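Local structure of intracellular protein transport protein USO1 (6LSU) at residues D661-A664 with S665-Q669; V628-L631 with L632-Y636; K180-S183 with A184-L188; D220-H223 with V224-L227; P290-Q293 with D294-F297. The protein is required for protein transport from the endoplasmic reticulum to the Golgi complex as a membrane tether, represented here by its globular head region. One frame throughout, in Å; residues are numbered along the deposited sequence.

Contact 1: residues D661-A664 with S665-Q669; sequences DNYA and SRIKQ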
loop_
_atom_site.group_PDB
_atom_site.type_symbol
_atom_site.label_atom_id
_atom_site.label_comp_id
_atom_site.label_asym_id
_atom_site.label_seq_id
_atom_site.Cartn_x
_atom_site.Cartn_y
_atom_site.Cartn_z
ATOM N N ASP A 661 -26.378 5.726 -37.697
ATOM C CA ASP A 661 -25.016 5.195 -37.976
ATOM C C ASP A 661 -24.004 6.054 -37.203
ATOM O O ASP A 661 -23.163 5.487 -36.527
ATOM C CB ASP A 661 -24.720 5.090 -39.483
ATOM C CG ASP A 661 -25.399 3.910 -40.181
ATOM O OD1 ASP A 661 -26.254 3.236 -39.540
ATOM O OD2 ASP A 661 -25.073 3.667 -41.367
ATOM N N ASN A 662 -24.090 7.377 -37.294
ATOM C CA ASN A 662 -23.043 8.275 -36.740
ATOM C C ASN A 662 -22.973 8.124 -35.211
ATOM O O ASN A 662 -21.866 8.175 -34.654
ATOM C CB ASN A 662 -23.297 9.740 -37.091
ATOM C CG ASN A 662 -22.072 10.592 -36.861
ATOM O OD1 ASN A 662 -20.950 10.156 -37.149
ATOM N ND2 ASN A 662 -22.280 11.791 -36.329
ATOM N N TYR A 663 -24.132 7.986 -34.562
ATOM C CA TYR A 663 -24.278 7.697 -33.121
ATOM C C TYR A 663 -23.494 6.428 -32.798
ATOM O O TYR A 663 -22.461 6.527 -32.080
ATOM C CB TYR A 663 -25.753 7.550 -32.749
ATOM C CG TYR A 663 -25.975 7.072 -31.336
ATOM C CD1 TYR A 663 -25.958 7.953 -30.271
ATOM C CD2 TYR A 663 -26.170 5.732 -31.066
ATOM C CE1 TYR A 663 -26.167 7.519 -28.972
ATOM C CE2 TYR A 663 -26.368 5.280 -29.776
ATOM C CZ TYR A 663 -26.373 6.174 -28.728
ATOM O OH TYR A 663 -26.586 5.715 -27.471
ATOM N N ALA A 664 -23.946 5.289 -33.330
ATOM C CA ALA A 664 -23.324 3.969 -33.091
ATOM C C ALA A 664 -21.823 4.092 -33.344
ATOM O O ALA A 664 -21.058 3.514 -32.559
ATOM C CB ALA A 664 -23.951 2.888 -33.943
ATOM N N SER A 665 -21.413 4.825 -34.379
ATOM C CA SER A 665 -19.976 4.960 -34.736
ATOM C C SER A 665 -19.258 5.623 -33.564
ATOM O O SER A 665 -18.158 5.165 -33.217
ATOM C CB SER A 665 -19.762 5.722 -36.017
ATOM O OG SER A 665 -18.484 6.330 -36.035
ATOM N N ARG A 666 -19.870 6.662 -32.988
ATOM C CA ARG A 666 -19.211 7.543 -31.987
ATOM C C ARG A 666 -19.194 6.866 -30.619
ATOM O O ARG A 666 -18.344 7.297 -29.812
ATOM C CB ARG A 666 -19.914 8.892 -31.868
ATOM C CG ARG A 666 -19.597 9.845 -33.009
ATOM C CD ARG A 666 -20.580 10.995 -33.041
ATOM N NE ARG A 666 -20.056 12.121 -33.803
ATOM C CZ ARG A 666 -20.509 13.371 -33.729
ATOM N NH1 ARG A 666 -21.520 13.676 -32.930
ATOM N NH2 ARG A 666 -19.944 14.324 -34.456
ATOM N N ILE A 667 -20.118 5.922 -30.358
ATOM C CA ILE A 667 -20.060 4.995 -29.188
ATOM C C ILE A 667 -18.897 4.009 -29.383
ATOM O O ILE A 667 -18.128 3.802 -28.423
ATOM C CB ILE A 667 -21.405 4.275 -28.982
ATOM C CG1 ILE A 667 -22.519 5.257 -28.618
ATOM C CG2 ILE A 667 -21.270 3.154 -27.958
ATOM C CD1 ILE A 667 -22.046 6.526 -27.949
ATOM N N LYS A 668 -18.806 3.396 -30.561
ATOM C CA LYS A 668 -17.726 2.441 -30.917
ATOM C C LYS A 668 -16.395 3.195 -30.918
ATOM O O LYS A 668 -15.405 2.602 -30.532
ATOM C CB LYS A 668 -17.995 1.792 -32.278
ATOM C CG LYS A 668 -17.173 0.545 -32.581
ATOM C CD LYS A 668 -17.919 -0.488 -33.407
ATOM C CE LYS A 668 -17.215 -1.830 -33.443
ATOM N NZ LYS A 668 -18.170 -2.933 -33.705
ATOM N N GLN A 669 -16.373 4.470 -31.306
ATOM C CA GLN A 669 -15.091 5.199 -31.448
ATOM C C GLN A 669 -14.596 5.572 -30.055
ATOM O O GLN A 669 -13.350 5.739 -29.892
ATOM C CB GLN A 669 -15.183 6.456 -32.316
ATOM C CG GLN A 669 -13.839 7.177 -32.391
ATOM C CD GLN A 669 -13.723 8.255 -33.442
ATOM O OE1 GLN A 669 -14.475 9.233 -33.441
ATOM N NE2 GLN A 669 -12.730 8.101 -34.316
#

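Contact 2: residues V628-L631 with L632-Y636; sequences VTML and LGVAY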
loop_
_atom_site.group_PDB
_atom_site.type_symbol
_atom_site.label_atom_id
_atom_site.label_comp_id
_atom_site.label_asym_id
_atom_site.label_seq_id
_atom_site.Cartn_x
_atom_site.Cartn_y
_atom_site.Cartn_z
ATOM N N VAL A 628 -20.779 13.754 -25.082
ATOM C CA VAL A 628 -21.983 14.546 -25.461
ATOM C C VAL A 628 -22.931 13.635 -26.246
ATOM O O VAL A 628 -24.087 13.630 -25.943
ATOM C CB VAL A 628 -21.676 15.819 -26.268
ATOM C CG1 VAL A 628 -22.980 16.444 -26.746
ATOM C CG2 VAL A 628 -20.906 16.838 -25.446
ATOM N N THR A 629 -22.450 12.931 -27.254
ATOM C CA THR A 629 -23.309 12.075 -28.120
ATOM C C THR A 629 -23.943 11.024 -27.217
ATOM O O THR A 629 -25.151 10.799 -27.318
ATOM C CB THR A 629 -22.510 11.413 -29.244
ATOM O OG1 THR A 629 -21.802 12.445 -29.929
ATOM C CG2 THR A 629 -23.365 10.558 -30.159
ATOM N N MET A 630 -23.132 10.402 -26.359
ATOM C CA MET A 630 -23.577 9.311 -25.445
ATOM C C MET A 630 -24.688 9.828 -24.501
ATOM O O MET A 630 -25.729 9.126 -24.259
ATOM C CB MET A 630 -22.403 8.826 -24.612
ATOM C CG MET A 630 -22.630 7.427 -24.110
ATOM S SD MET A 630 -21.360 6.928 -22.945
ATOM C CE MET A 630 -19.920 7.005 -24.014
ATOM N N LEU A 631 -24.494 11.042 -23.971
ATOM C CA LEU A 631 -25.491 11.663 -23.082
ATOM C C LEU A 631 -26.856 11.619 -23.770
ATOM O O LEU A 631 -27.880 11.205 -23.096
ATOM C CB LEU A 631 -25.048 13.095 -22.794
ATOM C CG LEU A 631 -25.397 13.620 -21.411
ATOM C CD1 LEU A 631 -25.402 15.157 -21.381
ATOM C CD2 LEU A 631 -26.762 13.081 -20.971
ATOM N N LEU A 632 -26.913 12.073 -25.031
ATOM C CA LEU A 632 -28.190 12.241 -25.767
ATOM C C LEU A 632 -28.811 10.871 -26.052
ATOM O O LEU A 632 -30.040 10.706 -25.832
ATOM C CB LEU A 632 -27.915 13.013 -27.067
ATOM C CG LEU A 632 -27.459 14.448 -26.844
ATOM C CD1 LEU A 632 -26.981 15.064 -28.137
ATOM C CD2 LEU A 632 -28.582 15.283 -26.225
ATOM N N GLY A 633 -28.001 9.946 -26.531
ATOM C CA GLY A 633 -28.395 8.536 -26.687
ATOM C C GLY A 633 -28.996 7.986 -25.416
ATOM O O GLY A 633 -30.137 7.512 -25.474
ATOM N N VAL A 634 -28.269 8.078 -24.297
ATOM C CA VAL A 634 -28.689 7.461 -23.006
ATOM C C VAL A 634 -29.999 8.144 -22.620
ATOM O O VAL A 634 -30.938 7.428 -22.272
ATOM C CB VAL A 634 -27.585 7.540 -21.917
ATOM C CG1 VAL A 634 -28.130 7.321 -20.503
ATOM C CG2 VAL A 634 -26.459 6.557 -22.203
ATOM N N ALA A 635 -30.054 9.476 -22.711
ATOM C CA ALA A 635 -31.259 10.279 -22.388
ATOM C C ALA A 635 -32.413 9.756 -23.242
ATOM O O ALA A 635 -33.554 9.681 -22.731
ATOM C CB ALA A 635 -31.024 11.751 -22.625
ATOM N N TYR A 636 -32.132 9.365 -24.492
ATOM C CA TYR A 636 -33.181 8.784 -25.362
ATOM C C TYR A 636 -33.720 7.489 -24.724
ATOM O O TYR A 636 -34.940 7.379 -24.543
ATOM C CB TYR A 636 -32.699 8.588 -26.803
ATOM C CG TYR A 636 -33.706 7.768 -27.559
ATOM C CD1 TYR A 636 -35.027 8.160 -27.606
ATOM C CD2 TYR A 636 -33.366 6.566 -28.124
ATOM C CE1 TYR A 636 -35.995 7.383 -28.210
ATOM C CE2 TYR A 636 -34.323 5.777 -28.737
ATOM C CZ TYR A 636 -35.635 6.193 -28.788
ATOM O OH TYR A 636 -36.573 5.419 -29.395
#

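Contact 3: residues K180-S183 with A184-L188; sequences KARS and ALISL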
loop_
_atom_site.group_PDB
_atom_site.type_symbol
_atom_site.label_atom_id
_atom_site.label_comp_id
_atom_site.label_asym_id
_atom_site.label_seq_id
_atom_site.Cartn_x
_atom_site.Cartn_y
_atom_site.Cartn_z
ATOM N N LYS A 180 15.485 -26.612 1.629
ATOM C CA LYS A 180 16.219 -27.760 2.208
ATOM C C LYS A 180 16.604 -27.384 3.650
ATOM O O LYS A 180 16.337 -28.184 4.571
ATOM C CB LYS A 180 17.380 -28.133 1.280
ATOM C CG LYS A 180 17.111 -27.990 -0.221
ATOM C CD LYS A 180 17.841 -29.010 -1.093
ATOM C CE LYS A 180 19.079 -28.474 -1.780
ATOM N NZ LYS A 180 19.880 -29.560 -2.394
ATOM N N ALA A 181 17.155 -26.180 3.845
ATOM C CA ALA A 181 17.602 -25.664 5.164
ATOM C C ALA A 181 16.375 -25.519 6.090
ATOM O O ALA A 181 16.480 -25.808 7.306
ATOM C CB ALA A 181 18.344 -24.354 4.977
ATOM N N ARG A 182 15.247 -25.061 5.546
ATOM C CA ARG A 182 14.030 -24.822 6.365
ATOM C C ARG A 182 13.472 -26.201 6.737
ATOM O O ARG A 182 13.214 -26.452 7.914
ATOM C CB ARG A 182 13.026 -23.907 5.652
ATOM C CG ARG A 182 11.794 -23.599 6.497
ATOM C CD ARG A 182 10.721 -22.825 5.751
ATOM N NE ARG A 182 11.201 -21.495 5.412
ATOM C CZ ARG A 182 11.355 -21.006 4.182
ATOM N NH1 ARG A 182 11.042 -21.720 3.115
ATOM N NH2 ARG A 182 11.834 -19.784 4.025
ATOM N N SER A 183 13.428 -27.110 5.766
ATOM C CA SER A 183 13.122 -28.556 5.957
ATOM C C SER A 183 13.954 -29.175 7.098
ATOM O O SER A 183 13.350 -29.684 8.079
ATOM C CB SER A 183 13.323 -29.307 4.690
ATOM O OG SER A 183 12.706 -30.578 4.797
ATOM N N ALA A 184 15.282 -29.105 6.992
ATOM C CA ALA A 184 16.239 -29.628 7.997
ATOM C C ALA A 184 15.954 -29.007 9.371
ATOM O O ALA A 184 15.927 -29.779 10.352
ATOM C CB ALA A 184 17.674 -29.373 7.562
ATOM N N LEU A 185 15.783 -27.677 9.445
ATOM C CA LEU A 185 15.687 -26.964 10.753
ATOM C C LEU A 185 14.424 -27.413 11.493
ATOM O O LEU A 185 14.525 -27.603 12.711
ATOM C CB LEU A 185 15.713 -25.444 10.555
ATOM C CG LEU A 185 17.111 -24.836 10.450
ATOM C CD1 LEU A 185 17.047 -23.479 9.788
ATOM C CD2 LEU A 185 17.753 -24.740 11.824
ATOM N N ILE A 186 13.300 -27.534 10.778
ATOM C CA ILE A 186 11.976 -28.026 11.277
ATOM C C ILE A 186 12.135 -29.451 11.839
ATOM O O ILE A 186 11.532 -29.739 12.890
ATOM C CB ILE A 186 10.922 -28.005 10.148
ATOM C CG1 ILE A 186 10.587 -26.596 9.659
ATOM C CG2 ILE A 186 9.662 -28.744 10.574
ATOM C CD1 ILE A 186 9.783 -26.578 8.376
ATOM N N SER A 187 12.852 -30.327 11.119
ATOM C CA SER A 187 13.123 -31.740 11.504
ATOM C C SER A 187 13.635 -31.768 12.941
ATOM O O SER A 187 13.029 -32.473 13.759
ATOM C CB SER A 187 14.108 -32.420 10.597
ATOM O OG SER A 187 13.817 -32.160 9.236
ATOM N N LEU A 188 14.702 -31.036 13.252
ATOM C CA LEU A 188 15.050 -30.850 14.679
ATOM C C LEU A 188 13.851 -30.165 15.322
ATOM O O LEU A 188 13.491 -29.071 14.912
ATOM C CB LEU A 188 16.347 -30.044 14.842
ATOM C CG LEU A 188 16.830 -29.834 16.282
ATOM C CD1 LEU A 188 16.817 -31.121 17.100
ATOM C CD2 LEU A 188 18.231 -29.233 16.288
#

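Contact 4: residues D220-H223 with V224-L227; sequences DSPH and VQKL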
loop_
_atom_site.group_PDB
_atom_site.type_symbol
_atom_site.label_atom_id
_atom_site.label_comp_id
_atom_site.label_asym_id
_atom_site.label_seq_id
_atom_site.Cartn_x
_atom_site.Cartn_y
_atom_site.Cartn_z
ATOM N N ASP A 220 7.271 -17.100 4.031
ATOM C CA ASP A 220 6.523 -18.076 3.186
ATOM C C ASP A 220 6.440 -19.461 3.866
ATOM O O ASP A 220 6.480 -20.472 3.144
ATOM C CB ASP A 220 7.150 -18.162 1.782
ATOM C CG ASP A 220 6.948 -16.921 0.918
ATOM O OD1 ASP A 220 5.853 -16.317 0.996
ATOM O OD2 ASP A 220 7.889 -16.560 0.168
ATOM N N SER A 221 6.334 -19.534 5.194
ATOM C CA SER A 221 6.299 -20.834 5.917
ATOM C C SER A 221 5.307 -20.773 7.071
ATOM O O SER A 221 5.659 -20.445 8.212
ATOM C CB SER A 221 7.678 -21.242 6.364
ATOM O OG SER A 221 7.632 -22.418 7.156
ATOM N N PRO A 222 4.018 -21.073 6.792
ATOM C CA PRO A 222 2.982 -21.120 7.827
ATOM C C PRO A 222 3.398 -21.996 9.016
ATOM O O PRO A 222 3.142 -21.625 10.175
ATOM C CB PRO A 222 1.812 -21.796 7.117
ATOM C CG PRO A 222 1.998 -21.381 5.677
ATOM C CD PRO A 222 3.496 -21.390 5.453
ATOM N N HIS A 223 4.054 -23.121 8.718
ATOM C CA HIS A 223 4.497 -24.053 9.779
ATOM C C HIS A 223 5.422 -23.309 10.753
ATOM O O HIS A 223 5.140 -23.378 12.005
ATOM C CB HIS A 223 5.136 -25.338 9.236
ATOM C CG HIS A 223 5.509 -26.216 10.381
ATOM N ND1 HIS A 223 4.638 -26.423 11.447
ATOM C CD2 HIS A 223 6.654 -26.845 10.706
ATOM C CE1 HIS A 223 5.220 -27.172 12.356
ATOM N NE2 HIS A 223 6.458 -27.449 11.926
ATOM N N VAL A 224 6.454 -22.623 10.223
ATOM C CA VAL A 224 7.424 -21.842 11.054
ATOM C C VAL A 224 6.734 -20.591 11.638
ATOM O O VAL A 224 7.192 -20.104 12.700
ATOM C CB VAL A 224 8.696 -21.446 10.275
ATOM C CG1 VAL A 224 9.689 -20.731 11.167
ATOM C CG2 VAL A 224 9.372 -22.628 9.610
ATOM N N GLN A 225 5.726 -20.029 10.960
ATOM C CA GLN A 225 5.022 -18.804 11.458
ATOM C C GLN A 225 4.357 -19.151 12.784
ATOM O O GLN A 225 4.548 -18.400 13.730
ATOM C CB GLN A 225 3.947 -18.286 10.498
ATOM C CG GLN A 225 4.499 -17.666 9.221
ATOM C CD GLN A 225 3.403 -17.047 8.385
ATOM O OE1 GLN A 225 2.564 -17.703 7.794
ATOM N NE2 GLN A 225 3.337 -15.737 8.374
ATOM N N LYS A 226 3.654 -20.290 12.828
ATOM C CA LYS A 226 2.930 -20.781 14.036
ATOM C C LYS A 226 3.981 -21.213 15.069
ATOM O O LYS A 226 3.883 -20.797 16.257
ATOM C CB LYS A 226 1.891 -21.847 13.651
ATOM C CG LYS A 226 0.715 -21.326 12.807
ATOM C CD LYS A 226 -0.558 -20.917 13.586
ATOM C CE LYS A 226 -0.361 -19.742 14.535
ATOM N NZ LYS A 226 -1.449 -19.581 15.533
ATOM N N LEU A 227 5.018 -21.906 14.624
ATOM C CA LEU A 227 6.117 -22.336 15.525
ATOM C C LEU A 227 6.759 -21.141 16.235
ATOM O O LEU A 227 7.081 -21.281 17.447
ATOM C CB LEU A 227 7.154 -23.114 14.710
ATOM C CG LEU A 227 6.959 -24.626 14.743
ATOM C CD1 LEU A 227 7.875 -25.306 13.747
ATOM C CD2 LEU A 227 7.183 -25.148 16.151
#

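Contact 5: residues P290-Q293 with D294-F297; sequences PISQ and DEVF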
loop_
_atom_site.group_PDB
_atom_site.type_symbol
_atom_site.label_atom_id
_atom_site.label_comp_id
_atom_site.label_asym_id
_atom_site.label_seq_id
_atom_site.Cartn_x
_atom_site.Cartn_y
_atom_site.Cartn_z
ATOM N N PRO A 290 5.632 10.074 16.778
ATOM C CA PRO A 290 5.855 11.352 16.100
ATOM C C PRO A 290 5.023 12.538 16.633
ATOM O O PRO A 290 5.345 13.618 16.273
ATOM C CB PRO A 290 5.413 11.076 14.670
ATOM C CG PRO A 290 5.418 9.585 14.561
ATOM C CD PRO A 290 5.007 9.080 15.913
ATOM N N ILE A 291 3.998 12.295 17.448
ATOM C CA ILE A 291 3.052 13.328 17.958
ATOM C C ILE A 291 3.360 13.682 19.422
ATOM O O ILE A 291 3.044 12.884 20.338
ATOM C CB ILE A 291 1.627 12.809 17.815
ATOM C CG1 ILE A 291 1.290 12.625 16.345
ATOM C CG2 ILE A 291 0.669 13.713 18.545
ATOM C CD1 ILE A 291 0.550 11.332 16.113
ATOM N N SER A 292 3.954 14.861 19.606
ATOM C CA SER A 292 4.369 15.466 20.899
ATOM C C SER A 292 4.311 16.991 20.765
ATOM O O SER A 292 4.848 17.530 19.742
ATOM C CB SER A 292 5.767 15.010 21.328
ATOM O OG SER A 292 5.699 13.808 22.076
ATOM N N GLN A 293 3.721 17.650 21.775
ATOM C CA GLN A 293 3.912 19.104 22.042
ATOM C C GLN A 293 5.403 19.388 22.325
ATOM O O GLN A 293 5.848 20.519 22.025
ATOM C CB GLN A 293 3.021 19.579 23.200
ATOM C CG GLN A 293 2.719 21.078 23.139
ATOM C CD GLN A 293 2.676 21.797 24.471
ATOM O OE1 GLN A 293 3.468 21.539 25.378
ATOM N NE2 GLN A 293 1.766 22.752 24.590
ATOM N N ASP A 294 6.149 18.388 22.831
ATOM C CA ASP A 294 7.510 18.517 23.432
ATOM C C ASP A 294 8.568 18.775 22.364
ATOM O O ASP A 294 9.126 19.866 22.357
ATOM C CB ASP A 294 7.914 17.276 24.230
ATOM C CG ASP A 294 7.534 17.361 25.692
ATOM O OD1 ASP A 294 6.714 18.223 26.025
ATOM O OD2 ASP A 294 8.073 16.559 26.484
ATOM N N GLU A 295 8.881 17.788 21.533
ATOM C CA GLU A 295 9.930 17.923 20.482
ATOM C C GLU A 295 9.228 18.064 19.131
ATOM O O GLU A 295 7.988 17.848 19.085
ATOM C CB GLU A 295 10.860 16.706 20.415
ATOM C CG GLU A 295 10.949 15.910 21.707
ATOM C CD GLU A 295 10.551 14.448 21.601
ATOM O OE1 GLU A 295 11.221 13.607 22.247
ATOM O OE2 GLU A 295 9.558 14.153 20.897
ATOM N N VAL A 296 9.992 18.456 18.102
ATOM C CA VAL A 296 9.507 18.325 16.707
ATOM C C VAL A 296 10.164 17.072 16.133
ATOM O O VAL A 296 11.363 17.075 15.819
ATOM C CB VAL A 296 9.791 19.566 15.852
ATOM C CG1 VAL A 296 9.168 19.414 14.464
ATOM C CG2 VAL A 296 9.335 20.822 16.548
ATOM N N PHE A 297 9.403 16.001 16.055
ATOM C CA PHE A 297 9.924 14.712 15.558
ATOM C C PHE A 297 10.694 14.921 14.240
ATOM O O PHE A 297 10.229 15.636 13.305
ATOM C CB PHE A 297 8.791 13.715 15.411
ATOM C CG PHE A 297 9.275 12.319 15.117
ATOM C CD1 PHE A 297 9.610 11.451 16.155
ATOM C CD2 PHE A 297 9.420 11.887 13.813
ATOM C CE1 PHE A 297 9.975 10.146 15.888
ATOM C CE2 PHE A 297 9.839 10.600 13.558
ATOM C CZ PHE A 297 10.116 9.734 14.581
HETATM O O HOH W 1 5.818 18.486 17.575
#

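Contact 1: residues D661-A664 with S665-Q669
Ser-665, Arg-666, Ile-667 and Lys-668 give their backbone N-H groups to the carbonyls four residues back, on Asp-661, Asn-662, Tyr-663 and Ala-664, which makes continuous alpha-helix; Arg-666 N adds a weak bond to Tyr-663 O. On this frame Tyr-663 and Ile-667 meet one turn apart. The tyrosine holds CG anti to the backbone N (chi1 172°), and Ile-667 CG1 comes over one ring face, 4.1 Å from the Tyr-663 centroid and displaced toward the rim at CE2 and CZ, a CH-pi contact. The phenol OH bonds to Ile-716 O. Asn-662 and Arg-666 form the second pair: ND2 of Asn-662 stands over the guanidinium face, 3.4 Å from Arg-666 NE, with the two planes turned 48° apart. Both atoms are donors, so this is contact without a bond. The guanidinium reaches Ser-614 O through NH2 and, weakly, Thr-629 OG1 through NH1. Cut back to alanine, Arg-666 would probably leave Ser-614 O without this donor and the Asn-662 amide without the flat group beside it. Such i to i+4 pairs are those of an alpha-helix, here with one side buried against helices 622-637 and 713-717 of the helical head and the other exposed.

Contact 2: residues V628-L631 with L632-Y636
Met-630 and Val-634 are joined by the shortest backbone bond between the two segments: Val-634 N bonds to Met-630 O at 2.7 Å, and the valine's CG2 lies beside the same carbonyl oxygen. CG2 comes there because it is the branch set beside its own backbone N, CG1 being anti to that N (chi1 162°). Around this turn the helical ladder is regular, with Ala-635 N bonded to Leu-631 O at 2.8 Å and Gly-633 N reaching Thr-629 O in the carbonyl plane, straight at 179°. The other end is looser. Leu-632 N makes only a weak bond to Val-628 O, at 3.4 Å, and the side chains there barely meet, Val-628 CG1 and Leu-632 CD1 being 4.5 Å apart. Met-630 CG and Val-634 CG2, at 4.4 Å, are scarcely nearer. Neither end opens to solvent, since every touching residue is buried; the apolar groups spread outward to other helices instead of gathering on one another. The one side-chain hydroxyl of residues 628-635, Thr-629 OG1, bonds to Lys-625 O. Val-628, Leu-631 and Leu-632 lie on helix 604-614, Met-630, Leu-631 and Ala-635 face helix 577-590, and Ala-635 also touches Tyr-650 of helix 647-658.

Contact 3: residues K180-S183 with A184-L188
Ser-183 O meets two groups of Ser-187 in the last turn of helix 178-187. Ser-187 N bonds to Ser-183 O at 3.1 Å, and Ser-187 OG lies 2.8 Å from the same Ser-183 O. With OG turned beside its own backbone N (chi1 -45°), the hydroxyl folds back over the preceding turn. Its single proton also has Glu-145 OE1 within reach, and which acceptor it serves is not settled. Earlier rungs are ordinary helix: Ala-184 N to Lys-180 O at 2.8 Å, Leu-185 N to Ala-181 O at 2.9 Å, and Ile-186 N to Arg-182 O at 3.1 Å, the last nearly straight at 170°. Leu-188 then leaves helical geometry.

Apolar contact between the segments is slight. Arg-182 CG touches Ile-186 CD1 at 4.1 Å, the aliphatic root of the arginine passing the isoleucine tip one turn on. Leu-185 makes van der Waals contact of another sort, its CB, CG and CD1 resting against the backbone oxygen of Ala-181.

Charged ends look outward. Lys-180 makes a salt bridge with Asp-139, and Arg-182 gives NE to Val-217 O and NH2 to Ala-216 O. Because those two carbonyls belong to the C-terminal end of helix 204-218, the positive guanidinium is probably well matched to the partial negative charge there. Arg-182 thus does double work, its CG packing on Ile-186 while its guanidinium ties the helix to helix 204-218; Lys-180 with Asp-139 is a separate polar tie.

Contact 4: residues D220-H223 with V224-L227
Ser-221 O takes the backbone N-H of Gln-225 at 2.8 Å, the shortest sound polar bond of this turn and the first rung of helix 222-229. The same serine also serves the helix through its side chain. OG, anti to the serine's backbone N (chi1 175°), accepts from Val-224 N at 3.3 Å, so a first-turn amide with no preceding helical carbonyl to bond finds its acceptor. Lys-226 N to Pro-222 O and Leu-227 N to His-223 O, both 3.0 Å, carry the ladder on.

Farther round, Leu-227 comes over one face of the His-223 imidazole. Its CG stands 4.2 Å from the His-223 ring centroid, a CH-pi contact, and CD1 lies over the ring, nearest NE2. Gln-225 sends an extended side chain back past the start of the helix, bringing OE1 to 3.4 Å from Pro-222 CA. The amide group is well held beyond this turn: NE2 donates to Asn-262 O and Lys-265 O, and OE1 accepts from Asn-267 ND2, which fixes both the place of the group and its rotation. Val-224 packs on Val-217 and Val-218 of the preceding helix 204-218.

The whole is a classic helix start, a serine N-cap whose hydroxyl binds the N3 amide, followed by a proline at N1, where its lack of an N-H costs nothing. Here it starts helix 222-229, within ARM repeat 4.

Contact 5: residues P290-Q293 with D294-F297
Pro-290 and Phe-297 close the neck of this loop by apolar contact. Pro-290 CA lies over one face of the phenylalanine ring, 4.1 Å from the Phe-297 centroid, and makes a CH-pi contact 28° off the ring normal. Beside it Pro-290 CB approaches Phe-297 CG, also at 4.1 Å, displaced toward the rim of the ring. The anti setting of CG to the backbone N of Phe-297 (chi1 -171°) carries the ring back over Pro-290, and it meets Trp-299 edge-to-face as well. With alanine at this position a gap is likely to open over Pro-290, and Trp-299 to lose its aromatic partner.

Hydrogen bonding between the two arms runs through water. One molecule donates to Ser-292 O at 2.6 Å and to Glu-295 O at 2.7 Å. These two acceptors cannot bond each other, and the water reconciles them across the bend at Gln-293 and Asp-294.

Polar side chains add little. Ser-292 OG gives a weak bond to Ile-291 O, and Glu-295 OE2 comes only to 3.9 Å from Ser-292 CB; the other oxygen of that carboxylate forms a long, weak ion pair with Arg-248.

With the arms running 154° apart, their ends 5.3 Å from each other between Pro-290 CA and Phe-297 CA, and no regular helix or strand, residues 290-297 resemble an omega loop, part of the connection between helices 280-287 and 301-317; the residues lie within ARM repeat 5.

In the fold
The five contacts fall into two touching pairs and one isolated loop along the elongated head. Contacts 1 and 2 have centres 11 Å apart: Tyr-663 packs on Gly-633, which has no side chain, and Ile-667 CD1 reaches Met-630 CG at 4.0 Å. Contacts 3 and 4, centres 12 Å apart, join ARM repeats 3 and 4. There Ile-186 CG2 meets His-223 CD2 at 3.6 Å and Arg-182 CD lies beside Ser-221 OG. Contact 5 touches neither pair, its nearest atoms being about 26 Å from contact 4. Between contacts 2 and 3 the centres are about 66 Å apart, on opposite sides of the chain's centre.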